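Local structure of ubiquinone biosynthesis accessory factor UbiJ (Escherichia coli, 6H6O) at residues Lys37-Leu48 and Leu59-Gln67. The protein binds hydrophobic ubiquinone biosynthetic intermediates through its SCP2 domain and is essential for the stability of the multienzyme Ubi complex. Sequence-based numbering, arbitrary orientation. Where two conformers were deposited one is given.
Sequences KTARSRLLGKVL and LILVFSERQ
Leu48 O takes the backbone N of Leu61 at 2.8 Å, and the CA-H of Ile60 adds a weaker C-H...O contact to the same oxygen. Leu48 N answers with a bond to Leu61 O, so these two residues form a hydrogen-bonded antiparallel pair. Val47 and Val62 make the adjoining non-hydrogen-bonded pair. Phe63 N then reaches Lys46 O almost straight, with 173° at the hydrogen. Gly45 N gives a further hydrogen bond, to Phe63 O at 2.8 Å, and this one is more bent. Gly45 lies in the type II turn Leu43-Lys46 with a positive phi of 81°, which favours glycine.

The Phe63 ring packs against Leu43 and Leu48. With CG anti to the carbonyl carbon (chi1 -59°), the ring is placed alongside the Leu43 side chain. Leu43 points the same way and places CD1 over one ring face, 4.2 Å from the centroid. Leu48 CB meets the ring at its edge, 4.0 Å from CE2. Lys46 O also lies at the edge, near the ring plane.

Strands 47-52 and 58-63 form a beta hairpin in the sheet of the SCP2 domain, the lipid-binding part of UbiJ. Leu48 and Leu61 share one sheet face, where Leu61 packs on Leu26 of helix 14-30. On the other face Val47 CG1 presses on Ile60 CG2 at 3.5 Å, tighter than usual for two carbons. Trp74 touches both residues.

Beyond the strand, Leu44 CD2 rests against Ser64 O. A water bridges the segments: it accepts from Arg40 NE and donates to Glu65 O at 2.7 Å. Arg40 NH1 bonds Leu30 O and Ser33 O, which should steady the guanidinium. At the solvent-exposed end, the extended side chains of Lys37 and Glu65 make a long salt bridge, 4.0 Å from NZ to OE1.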
loop_
_atom_site.group_PDB
_atom_site.type_symbol
_atom_site.label_atom_id
_atom_site.label_comp_id
_atom_site.label_asym_id
_atom_site.label_seq_id
_atom_site.Cartn_x
_atom_site.Cartn_y
_atom_site.Cartn_z
ATOM N N LYS A 37 10.460 17.339 14.774
ATOM C CA LYS A 37 9.418 18.204 15.331
ATOM C C LYS A 37 9.187 19.509 14.546
ATOM O O LYS A 37 8.039 19.808 14.227
ATOM C CB LYS A 37 9.663 18.498 16.816
ATOM C CG LYS A 37 8.416 19.054 17.515
ATOM C CD LYS A 37 8.623 19.370 18.979
ATOM C CE LYS A 37 7.311 19.707 19.653
ATOM N NZ LYS A 37 7.512 20.016 21.095
ATOM N N THR A 38 10.255 20.257 14.190
ATOM C CA THR A 38 10.045 21.541 13.476
ATOM C C THR A 38 9.488 21.342 12.063
ATOM O O THR A 38 8.713 22.181 11.585
ATOM C CB THR A 38 11.286 22.421 13.477
ATOM O OG1 THR A 38 12.293 21.760 12.731
ATOM C CG2 THR A 38 11.766 22.772 14.887
ATOM N N ALA A 39 9.862 20.222 11.404
ATOM C CA ALA A 39 9.360 19.900 10.070
ATOM C C ALA A 39 7.886 19.480 10.164
ATOM O O ALA A 39 7.093 19.882 9.318
ATOM C CB ALA A 39 10.191 18.785 9.463
ATOM N N ARG A 40 7.502 18.717 11.201
ATOM C CA ARG A 40 6.088 18.319 11.379
ATOM C C ARG A 40 5.200 19.511 11.715
ATOM O O ARG A 40 4.038 19.531 11.290
ATOM C CB ARG A 40 5.935 17.255 12.457
ATOM C CG ARG A 40 6.509 15.909 12.033
ATOM C CD ARG A 40 6.189 14.782 12.998
ATOM N NE ARG A 40 6.558 15.102 14.380
ATOM C CZ ARG A 40 7.603 14.596 15.030
ATOM N NH1 ARG A 40 8.394 13.701 14.443
ATOM N NH2 ARG A 40 7.861 14.970 16.271
ATOM N N SER A 41 5.751 20.526 12.439
ATOM C CA SER A 41 4.966 21.709 12.854
ATOM C C SER A 41 4.297 22.430 11.688
ATOM O O SER A 41 3.196 22.960 11.845
ATOM C CB SER A 41 5.815 22.680 13.669
ATOM O OG SER A 41 6.639 23.463 12.824
ATOM N N ARG A 42 4.952 22.405 10.504
ATOM C CA ARG A 42 4.445 23.027 9.276
ATOM C C ARG A 42 3.113 22.395 8.795
ATOM O O ARG A 42 2.391 23.019 8.033
ATOM C CB ARG A 42 5.508 22.906 8.163
ATOM C CG ARG A 42 6.754 23.771 8.433
ATOM C CD ARG A 42 7.623 23.949 7.206
ATOM N NE ARG A 42 8.304 22.708 6.843
ATOM C CZ ARG A 42 9.616 22.584 6.654
ATOM N NH1 ARG A 42 10.418 23.633 6.790
ATOM N NH2 ARG A 42 10.136 21.408 6.325
ATOM N N LEU A 43 2.811 21.163 9.224
ATOM C CA LEU A 43 1.606 20.410 8.827
ATOM C C LEU A 43 0.533 20.368 9.921
ATOM O O LEU A 43 -0.539 19.807 9.682
ATOM C CB LEU A 43 1.992 18.959 8.442
ATOM C CG LEU A 43 2.824 18.818 7.169
ATOM C CD1 LEU A 43 3.454 17.420 7.088
ATOM C CD2 LEU A 43 1.994 19.082 5.907
ATOM N N LEU A 44 0.808 20.918 11.107
ATOM C CA LEU A 44 -0.161 20.832 12.229
ATOM C C LEU A 44 -1.530 21.364 11.863
ATOM O O LEU A 44 -1.649 22.464 11.336
ATOM C CB LEU A 44 0.350 21.477 13.523
ATOM C CG LEU A 44 1.636 20.888 14.115
ATOM C CD1 LEU A 44 2.054 21.631 15.364
ATOM C CD2 LEU A 44 1.535 19.388 14.316
ATOM N N GLY A 45 -2.535 20.529 12.074
ATOM C CA GLY A 45 -3.924 20.859 11.771
ATOM C C GLY A 45 -4.334 20.704 10.325
ATOM O O GLY A 45 -5.516 20.870 10.000
ATOM N N LYS A 46 -3.396 20.338 9.444
ATOM C CA LYS A 46 -3.706 20.177 8.026
ATOM C C LYS A 46 -4.427 18.879 7.710
ATOM O O LYS A 46 -4.186 17.838 8.343
ATOM C CB LYS A 46 -2.443 20.338 7.144
ATOM C CG LYS A 46 -1.780 21.730 7.272
ATOM C CD LYS A 46 -2.666 22.902 6.788
ATOM C CE LYS A 46 -1.895 24.205 6.880
ATOM N NZ LYS A 46 -2.768 25.376 6.582
ATOM N N VAL A 47 -5.331 18.954 6.731
ATOM C CA VAL A 47 -6.074 17.828 6.153
ATOM C C VAL A 47 -5.604 17.663 4.685
ATOM O O VAL A 47 -5.842 18.553 3.852
ATOM C CB VAL A 47 -7.609 17.993 6.219
ATOM C CG1 VAL A 47 -8.301 16.742 5.647
ATOM C CG2 VAL A 47 -8.081 18.279 7.642
ATOM N N LEU A 48 -4.924 16.544 4.385
ATOM C CA LEU A 48 -4.422 16.257 3.049
ATOM C C LEU A 48 -5.203 15.082 2.474
ATOM O O LEU A 48 -5.135 13.979 3.023
ATOM C CB LEU A 48 -2.919 15.935 3.104
ATOM C CG LEU A 48 -2.221 15.459 1.789
ATOM C CD1 LEU A 48 -2.334 16.520 0.660
ATOM C CD2 LEU A 48 -0.730 15.136 2.043
ATOM N N LEU A 59 -7.922 8.630 0.434
ATOM C CA LEU A 59 -7.127 8.518 1.653
ATOM C C LEU A 59 -7.079 9.948 2.217
ATOM O O LEU A 59 -6.792 10.887 1.486
ATOM C CB LEU A 59 -5.692 8.056 1.390
ATOM C CG LEU A 59 -5.445 6.575 1.073
ATOM C CD1 LEU A 59 -3.972 6.362 0.804
ATOM C CD2 LEU A 59 -5.869 5.649 2.250
ATOM N N ILE A 60 -7.380 10.110 3.482
ATOM C CA ILE A 60 -7.349 11.436 4.092
ATOM C C ILE A 60 -6.380 11.387 5.277
ATOM O O ILE A 60 -6.511 10.538 6.150
ATOM C CB ILE A 60 -8.767 11.935 4.448
ATOM C CG1 ILE A 60 -9.698 11.958 3.184
ATOM C CG2 ILE A 60 -8.687 13.341 5.077
ATOM C CD1 ILE A 60 -10.604 10.753 3.035
ATOM N N LEU A 61 -5.377 12.260 5.252
ATOM C CA LEU A 61 -4.341 12.350 6.287
ATOM C C LEU A 61 -4.620 13.599 7.131
ATOM O O LEU A 61 -4.711 14.707 6.576
ATOM C CB LEU A 61 -2.952 12.453 5.641
ATOM C CG LEU A 61 -2.253 11.141 5.186
ATOM C CD1 LEU A 61 -3.105 10.311 4.248
ATOM C CD2 LEU A 61 -0.912 11.452 4.540
ATOM N N VAL A 62 -4.796 13.426 8.445
ATOM C CA VAL A 62 -5.073 14.566 9.359
ATOM C C VAL A 62 -3.894 14.664 10.304
ATOM O O VAL A 62 -3.700 13.771 11.123
ATOM C CB VAL A 62 -6.410 14.397 10.134
ATOM C CG1 VAL A 62 -6.672 15.611 11.022
ATOM C CG2 VAL A 62 -7.578 14.148 9.171
ATOM N N PHE A 63 -3.131 15.753 10.210
ATOM C CA PHE A 63 -1.914 15.931 10.995
ATOM C C PHE A 63 -2.122 16.629 12.342
ATOM O O PHE A 63 -2.587 17.767 12.383
ATOM C CB PHE A 63 -0.845 16.662 10.161
ATOM C CG PHE A 63 -0.458 15.952 8.887
ATOM C CD1 PHE A 63 0.581 15.020 8.878
ATOM C CD2 PHE A 63 -1.129 16.213 7.694
ATOM C CE1 PHE A 63 0.930 14.340 7.692
ATOM C CE2 PHE A 63 -0.782 15.539 6.516
ATOM C CZ PHE A 63 0.253 14.607 6.521
ATOM N N SER A 64 -1.767 15.942 13.449
ATOM C CA SER A 64 -1.818 16.535 14.786
ATOM C C SER A 64 -0.380 16.541 15.360
ATOM O O SER A 64 0.545 16.118 14.663
ATOM C CB SER A 64 -2.829 15.820 15.687
ATOM O OG SER A 64 -2.435 14.512 16.054
ATOM N N GLU A 65 -0.181 17.049 16.582
ATOM C CA GLU A 65 1.158 17.133 17.173
ATOM C C GLU A 65 1.805 15.749 17.434
ATOM O O GLU A 65 2.980 15.592 17.168
ATOM C CB GLU A 65 1.179 18.004 18.437
ATOM C CG GLU A 65 2.592 18.428 18.824
ATOM C CD GLU A 65 2.785 18.914 20.246
ATOM O OE1 GLU A 65 3.569 19.873 20.442
ATOM O OE2 GLU A 65 2.185 18.314 21.165
ATOM N N ARG A 66 1.054 14.760 17.894
ATOM C CA ARG A 66 1.671 13.469 18.247
ATOM C C ARG A 66 1.494 12.377 17.204
ATOM O O ARG A 66 2.160 11.337 17.290
ATOM C CB ARG A 66 1.174 13.004 19.623
ATOM C CG ARG A 66 1.648 13.928 20.753
ATOM C CD ARG A 66 1.662 13.224 22.102
ATOM N NE ARG A 66 0.332 13.141 22.709
ATOM C CZ ARG A 66 -0.086 13.910 23.710
ATOM N NH1 ARG A 66 0.718 14.829 24.233
ATOM N NH2 ARG A 66 -1.309 13.762 24.202
ATOM N N GLN A 67 0.594 12.592 16.233
ATOM C CA GLN A 67 0.397 11.603 15.178
ATOM C C GLN A 67 -0.335 12.155 13.992
ATOM O O GLN A 67 -0.910 13.256 14.063
ATOM C CB GLN A 67 -0.400 10.396 15.723
ATOM C CG GLN A 67 -1.861 10.703 16.084
ATOM C CD GLN A 67 -2.520 9.527 16.752
ATOM O OE1 GLN A 67 -3.049 8.642 16.083
ATOM N NE2 GLN A 67 -2.550 9.526 18.078
HETATM O O HOH W 1 5.123 16.941 16.156
#